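Local coordinates for unsaturated glucuronyl hydrolase (PDB 2ZZR), which hydrolyses unsaturated disaccharides of chondroitin, hyaluronan and heparin, releasing the unsaturated uronic acid, at residues Glu49-Lys61 and Lys369-Tyr381. Numbering follows the deposited sequence.
Sequences EYPTPATFNNIYK and KGVDEGNIWGDYY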
loop_
_atom_site.group_PDB
_atom_site.type_symbol
_atom_site.label_atom_id
_atom_site.label_comp_id
_atom_site.label_asym_id
_atom_site.label_seq_id
_atom_site.Cartn_x
_atom_site.Cartn_y
_atom_site.Cartn_z
ATOM N N GLU A 49 21.108 7.329 3.944
ATOM C CA GLU A 49 19.901 7.949 4.479
ATOM C C GLU A 49 18.706 7.702 3.554
ATOM O O GLU A 49 18.779 6.842 2.672
ATOM C CB GLU A 49 20.140 9.432 4.770
ATOM C CG GLU A 49 21.095 9.639 5.943
ATOM C CD GLU A 49 21.066 11.046 6.503
ATOM O OE1 GLU A 49 21.373 11.995 5.747
ATOM O OE2 GLU A 49 20.750 11.197 7.709
ATOM N N TYR A 50 17.611 8.435 3.764
ATOM C CA TYR A 50 16.318 8.080 3.165
ATOM C C TYR A 50 15.594 9.272 2.555
ATOM O O TYR A 50 15.781 10.408 3.003
ATOM C CB TYR A 50 15.415 7.416 4.224
ATOM C CG TYR A 50 16.002 6.164 4.819
ATOM C CD1 TYR A 50 16.931 6.232 5.862
ATOM C CD2 TYR A 50 15.644 4.902 4.334
ATOM C CE1 TYR A 50 17.492 5.083 6.402
ATOM C CE2 TYR A 50 16.197 3.743 4.876
ATOM C CZ TYR A 50 17.122 3.844 5.906
ATOM O OH TYR A 50 17.676 2.707 6.445
ATOM N N PRO A 51 14.756 9.024 1.528
ATOM C CA PRO A 51 13.889 10.085 1.031
ATOM C C PRO A 51 12.880 10.467 2.099
ATOM O O PRO A 51 12.482 9.615 2.903
ATOM C CB PRO A 51 13.157 9.433 -0.151
ATOM C CG PRO A 51 13.283 7.964 0.065
ATOM C CD PRO A 51 14.580 7.763 0.782
ATOM N N THR A 52 12.489 11.739 2.112
ATOM C CA THR A 52 11.334 12.176 2.888
ATOM C C THR A 52 10.083 11.506 2.300
ATOM O O THR A 52 10.121 11.034 1.159
ATOM C CB THR A 52 11.168 13.715 2.847
ATOM O OG1 THR A 52 11.280 14.181 1.493
ATOM C CG2 THR A 52 12.229 14.383 3.709
ATOM N N PRO A 53 8.983 11.430 3.084
ATOM C CA PRO A 53 7.737 10.835 2.583
ATOM C C PRO A 53 7.341 11.321 1.192
ATOM O O PRO A 53 7.007 10.499 0.331
ATOM C CB PRO A 53 6.704 11.265 3.635
ATOM C CG PRO A 53 7.500 11.297 4.897
ATOM C CD PRO A 53 8.855 11.847 4.496
ATOM N N ALA A 54 7.388 12.636 0.976
ATOM C CA ALA A 54 7.044 13.224 -0.311
ATOM C C ALA A 54 8.134 14.171 -0.804
ATOM O O ALA A 54 9.015 14.577 -0.034
ATOM C CB ALA A 54 5.707 13.958 -0.219
ATOM N N THR A 55 8.068 14.508 -2.089
ATOM C CA THR A 55 9.004 15.447 -2.700
ATOM C C THR A 55 8.566 16.886 -2.424
ATOM O O THR A 55 7.430 17.133 -1.998
ATOM C CB THR A 55 9.100 15.241 -4.227
ATOM O OG1 THR A 55 7.825 15.482 -4.828
ATOM C CG2 THR A 55 9.578 13.816 -4.577
ATOM N N PHE A 56 9.485 17.821 -2.668
ATOM C CA PHE A 56 9.237 19.260 -2.557
ATOM C C PHE A 56 9.654 19.857 -3.887
ATOM O O PHE A 56 10.837 19.815 -4.240
ATOM C CB PHE A 56 10.085 19.862 -1.436
ATOM C CG PHE A 56 9.763 19.328 -0.066
ATOM C CD1 PHE A 56 8.901 20.027 0.778
ATOM C CD2 PHE A 56 10.328 18.135 0.387
ATOM C CE1 PHE A 56 8.600 19.542 2.049
ATOM C CE2 PHE A 56 10.030 17.637 1.658
ATOM C CZ PHE A 56 9.167 18.345 2.493
ATOM N N ASN A 57 8.685 20.392 -4.626
ATOM C CA ASN A 57 8.908 20.812 -6.014
ATOM C C ASN A 57 9.545 19.677 -6.834
ATOM O O ASN A 57 10.463 19.889 -7.638
ATOM C CB ASN A 57 9.731 22.110 -6.071
ATOM C CG ASN A 57 9.062 23.263 -5.326
ATOM O OD1 ASN A 57 9.698 23.948 -4.523
ATOM N ND2 ASN A 57 7.769 23.471 -5.583
ATOM N N ASN A 58 9.051 18.463 -6.580
ATOM C CA ASN A 58 9.500 17.222 -7.235
ATOM C C ASN A 58 10.918 16.751 -6.917
ATOM O O ASN A 58 11.458 15.872 -7.599
ATOM C CB ASN A 58 9.202 17.244 -8.738
ATOM C CG ASN A 58 7.726 17.081 -9.024
ATOM O OD1 ASN A 58 7.019 16.387 -8.286
ATOM N ND2 ASN A 58 7.244 17.724 -10.082
ATOM N N ILE A 59 11.494 17.306 -5.855
ATOM C CA ILE A 59 12.776 16.845 -5.334
ATOM C C ILE A 59 12.633 16.397 -3.875
ATOM O O ILE A 59 12.223 17.182 -3.010
ATOM C CB ILE A 59 13.880 17.952 -5.454
ATOM C CG1 ILE A 59 14.043 18.425 -6.913
ATOM C CG2 ILE A 59 15.196 17.488 -4.828
ATOM C CD1 ILE A 59 14.566 17.369 -7.899
ATOM N N TYR A 60 12.963 15.134 -3.606
ATOM C CA TYR A 60 12.984 14.624 -2.237
ATOM C C TYR A 60 14.011 15.380 -1.413
ATOM O O TYR A 60 15.044 15.795 -1.932
ATOM C CB TYR A 60 13.370 13.148 -2.199
ATOM C CG TYR A 60 12.283 12.180 -2.595
ATOM C CD1 TYR A 60 11.156 11.992 -1.787
ATOM C CD2 TYR A 60 12.395 11.424 -3.764
ATOM C CE1 TYR A 60 10.158 11.087 -2.149
ATOM C CE2 TYR A 60 11.402 10.518 -4.134
ATOM C CZ TYR A 60 10.291 10.359 -3.324
ATOM O OH TYR A 60 9.310 9.467 -3.686
ATOM N N LYS A 61 13.711 15.560 -0.132
ATOM C CA LYS A 61 14.731 15.901 0.843
ATOM C C LYS A 61 15.282 14.610 1.442
ATOM O O LYS A 61 14.745 13.520 1.201
ATOM C CB LYS A 61 14.178 16.849 1.916
ATOM C CG LYS A 61 14.005 18.277 1.411
ATOM C CD LYS A 61 13.259 19.166 2.399
ATOM C CE LYS A 61 12.903 20.482 1.738
ATOM N NZ LYS A 61 12.052 21.331 2.616
ATOM N N LYS A 369 0.662 18.828 2.816
ATOM C CA LYS A 369 1.829 17.953 2.727
ATOM C C LYS A 369 1.839 17.224 1.387
ATOM O O LYS A 369 0.847 16.591 1.013
ATOM C CB LYS A 369 1.810 16.899 3.831
ATOM C CG LYS A 369 1.961 17.390 5.257
ATOM C CD LYS A 369 1.897 16.171 6.168
ATOM C CE LYS A 369 1.977 16.519 7.636
ATOM N NZ LYS A 369 1.619 15.318 8.452
ATOM N N GLY A 370 2.963 17.306 0.680
ATOM C CA GLY A 370 3.139 16.610 -0.599
ATOM C C GLY A 370 1.942 16.681 -1.527
ATOM O O GLY A 370 1.484 15.654 -2.038
ATOM N N VAL A 371 1.435 17.894 -1.747
ATOM C CA VAL A 371 0.300 18.108 -2.639
ATOM C C VAL A 371 0.794 18.325 -4.068
ATOM O O VAL A 371 1.478 19.316 -4.354
ATOM C CB VAL A 371 -0.584 19.301 -2.182
ATOM C CG1 VAL A 371 -1.756 19.508 -3.150
ATOM C CG2 VAL A 371 -1.095 19.076 -0.767
ATOM N N ASP A 372 0.436 17.393 -4.955
ATOM C CA ASP A 372 0.953 17.335 -6.330
ATOM C C ASP A 372 2.476 17.201 -6.313
ATOM O O ASP A 372 3.219 18.014 -6.890
ATOM C CB ASP A 372 0.478 18.524 -7.179
ATOM C CG ASP A 372 0.693 18.306 -8.666
ATOM O OD1 ASP A 372 0.780 17.135 -9.102
ATOM O OD2 ASP A 372 0.782 19.309 -9.407
ATOM N N GLU A 373 2.918 16.159 -5.619
ATOM C CA GLU A 373 4.322 15.837 -5.444
ATOM C C GLU A 373 4.488 14.331 -5.600
ATOM O O GLU A 373 3.535 13.577 -5.409
ATOM C CB GLU A 373 4.778 16.235 -4.041
ATOM C CG GLU A 373 4.713 17.733 -3.741
ATOM C CD GLU A 373 5.876 18.515 -4.335
ATOM O OE1 GLU A 373 5.866 19.760 -4.208
ATOM O OE2 GLU A 373 6.801 17.896 -4.912
ATOM N N GLY A 374 5.696 13.894 -5.937
ATOM C CA GLY A 374 6.026 12.483 -5.835
ATOM C C GLY A 374 6.024 12.068 -4.373
ATOM O O GLY A 374 6.243 12.893 -3.474
ATOM N N ASN A 375 5.751 10.795 -4.122
ATOM C CA ASN A 375 5.896 10.257 -2.775
ATOM C C ASN A 375 6.466 8.845 -2.823
ATOM O O ASN A 375 6.391 8.168 -3.858
ATOM C CB ASN A 375 4.601 10.371 -1.945
ATOM C CG ASN A 375 3.396 9.713 -2.611
ATOM O OD1 ASN A 375 2.361 10.349 -2.838
ATOM N ND2 ASN A 375 3.519 8.434 -2.906
ATOM N N ILE A 376 7.068 8.423 -1.720
ATOM C CA ILE A 376 7.893 7.217 -1.749
ATOM C C ILE A 376 7.075 5.921 -1.808
ATOM O O ILE A 376 7.526 4.935 -2.398
ATOM C CB ILE A 376 8.965 7.212 -0.624
ATOM C CG1 ILE A 376 10.033 6.130 -0.866
ATOM C CG2 ILE A 376 8.322 7.106 0.771
ATOM C CD1 ILE A 376 10.763 6.266 -2.218
ATOM N N TRP A 377 5.879 5.921 -1.219
ATOM C CA TRP A 377 5.010 4.735 -1.340
ATOM C C TRP A 377 4.430 4.609 -2.756
ATOM O O TRP A 377 4.292 3.503 -3.281
ATOM C CB TRP A 377 3.903 4.715 -0.266
ATOM C CG TRP A 377 3.018 5.914 -0.308
ATOM C CD1 TRP A 377 1.821 6.033 -0.955
ATOM C CD2 TRP A 377 3.265 7.177 0.321
ATOM N NE1 TRP A 377 1.305 7.302 -0.768
ATOM C CE2 TRP A 377 2.173 8.019 0.014
ATOM C CE3 TRP A 377 4.308 7.678 1.116
ATOM C CZ2 TRP A 377 2.091 9.338 0.473
ATOM C CZ3 TRP A 377 4.226 8.991 1.570
ATOM C CH2 TRP A 377 3.128 9.803 1.240
ATOM N N GLY A 378 4.112 5.743 -3.378
ATOM C CA GLY A 378 3.677 5.760 -4.775
ATOM C C GLY A 378 4.772 5.238 -5.688
ATOM O O GLY A 378 4.506 4.443 -6.591
ATOM N N ASP A 379 6.008 5.668 -5.440
ATOM C CA ASP A 379 7.165 5.145 -6.176
ATOM C C ASP A 379 7.284 3.640 -5.988
ATOM O O ASP A 379 7.456 2.895 -6.962
ATOM C CB ASP A 379 8.457 5.799 -5.687
ATOM C CG ASP A 379 8.620 7.225 -6.177
ATOM O OD1 ASP A 379 7.719 7.754 -6.868
ATOM O OD2 ASP A 379 9.675 7.820 -5.863
ATOM N N TYR A 380 7.186 3.209 -4.730
ATOM C CA TYR A 380 7.301 1.803 -4.396
ATOM C C TYR A 380 6.224 0.950 -5.098
ATOM O O TYR A 380 6.553 -0.052 -5.747
ATOM C CB TYR A 380 7.297 1.537 -2.871
ATOM C CG TYR A 380 7.241 0.050 -2.661
ATOM C CD1 TYR A 380 6.020 -0.593 -2.485
ATOM C CD2 TYR A 380 8.394 -0.731 -2.766
ATOM C CE1 TYR A 380 5.944 -1.967 -2.373
ATOM C CE2 TYR A 380 8.330 -2.118 -2.650
ATOM C CZ TYR A 380 7.095 -2.724 -2.462
ATOM O OH TYR A 380 6.978 -4.085 -2.359
ATOM N N TYR A 381 4.952 1.330 -4.959
ATOM C CA TYR A 381 3.871 0.517 -5.535
ATOM C C TYR A 381 3.840 0.555 -7.068
ATOM O O TYR A 381 3.442 -0.420 -7.714
ATOM C CB TYR A 381 2.508 0.861 -4.913
ATOM C CG TYR A 381 2.416 0.429 -3.464
ATOM C CD1 TYR A 381 2.470 -0.923 -3.114
ATOM C CD2 TYR A 381 2.273 1.373 -2.439
ATOM C CE1 TYR A 381 2.403 -1.327 -1.782
ATOM C CE2 TYR A 381 2.197 0.979 -1.112
ATOM C CZ TYR A 381 2.255 -0.363 -0.791
ATOM O OH TYR A 381 2.189 -0.747 0.519
HETATM O O HOH W 1 5.954 18.328 0.004
HETATM O O HOH W 2 4.435 15.855 -9.019
#
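Pro-51 sets its CG against CD1 and CG1 of Ile-376, the two side chains crossing at about a right angle, where the β-hairpin of residues 50-63 meets the start of helix 376-390 in the α-barrel of this family 88 hydrolase. Pro-53 O accepts from Ile-376 N at 2.9 Å, a bond to the first turn of the helix, while Pro-53 CB lies at the edge of the Trp-377 ring, 3.9 Å from CZ3. That indole lies beside Arg-246 and Trp-250, which probably bind substrate. Ala-54 and Asn-375 form a single antiparallel β-bridge, a non-hydrogen-bonded pair flanked by the bond just named and by Thr-55 N to Gly-374 O at 2.8 Å. Thr-55 holds OG1 between its backbone N and carbonyl carbon (chi1 62°), where it donates to the anti side of Glu-373 OE2 (2.6 Å), and lays CG2 over the centre of the Tyr-60 ring. The type I' turn from Phe-56 to Ile-59 wraps round the same carboxylate: Asn-57 N hydrogen-bonds to Glu-373 OE1, and Asn-58 N to the syn lone pair of Glu-373 OE2 at 2.9 Å. Three donors thus fix the carboxylate's rotation and probably stabilise its negative charge. Tyr-60, its other face against Pro-51 CB, reaches past Ile-376 to Asp-379, whose OD2 also takes Leu-357 N; Tyr-60 OH donates to Asp-379 OD2 from above the carboxylate plane at 2.8 Å, ring and carboxylate 88° apart.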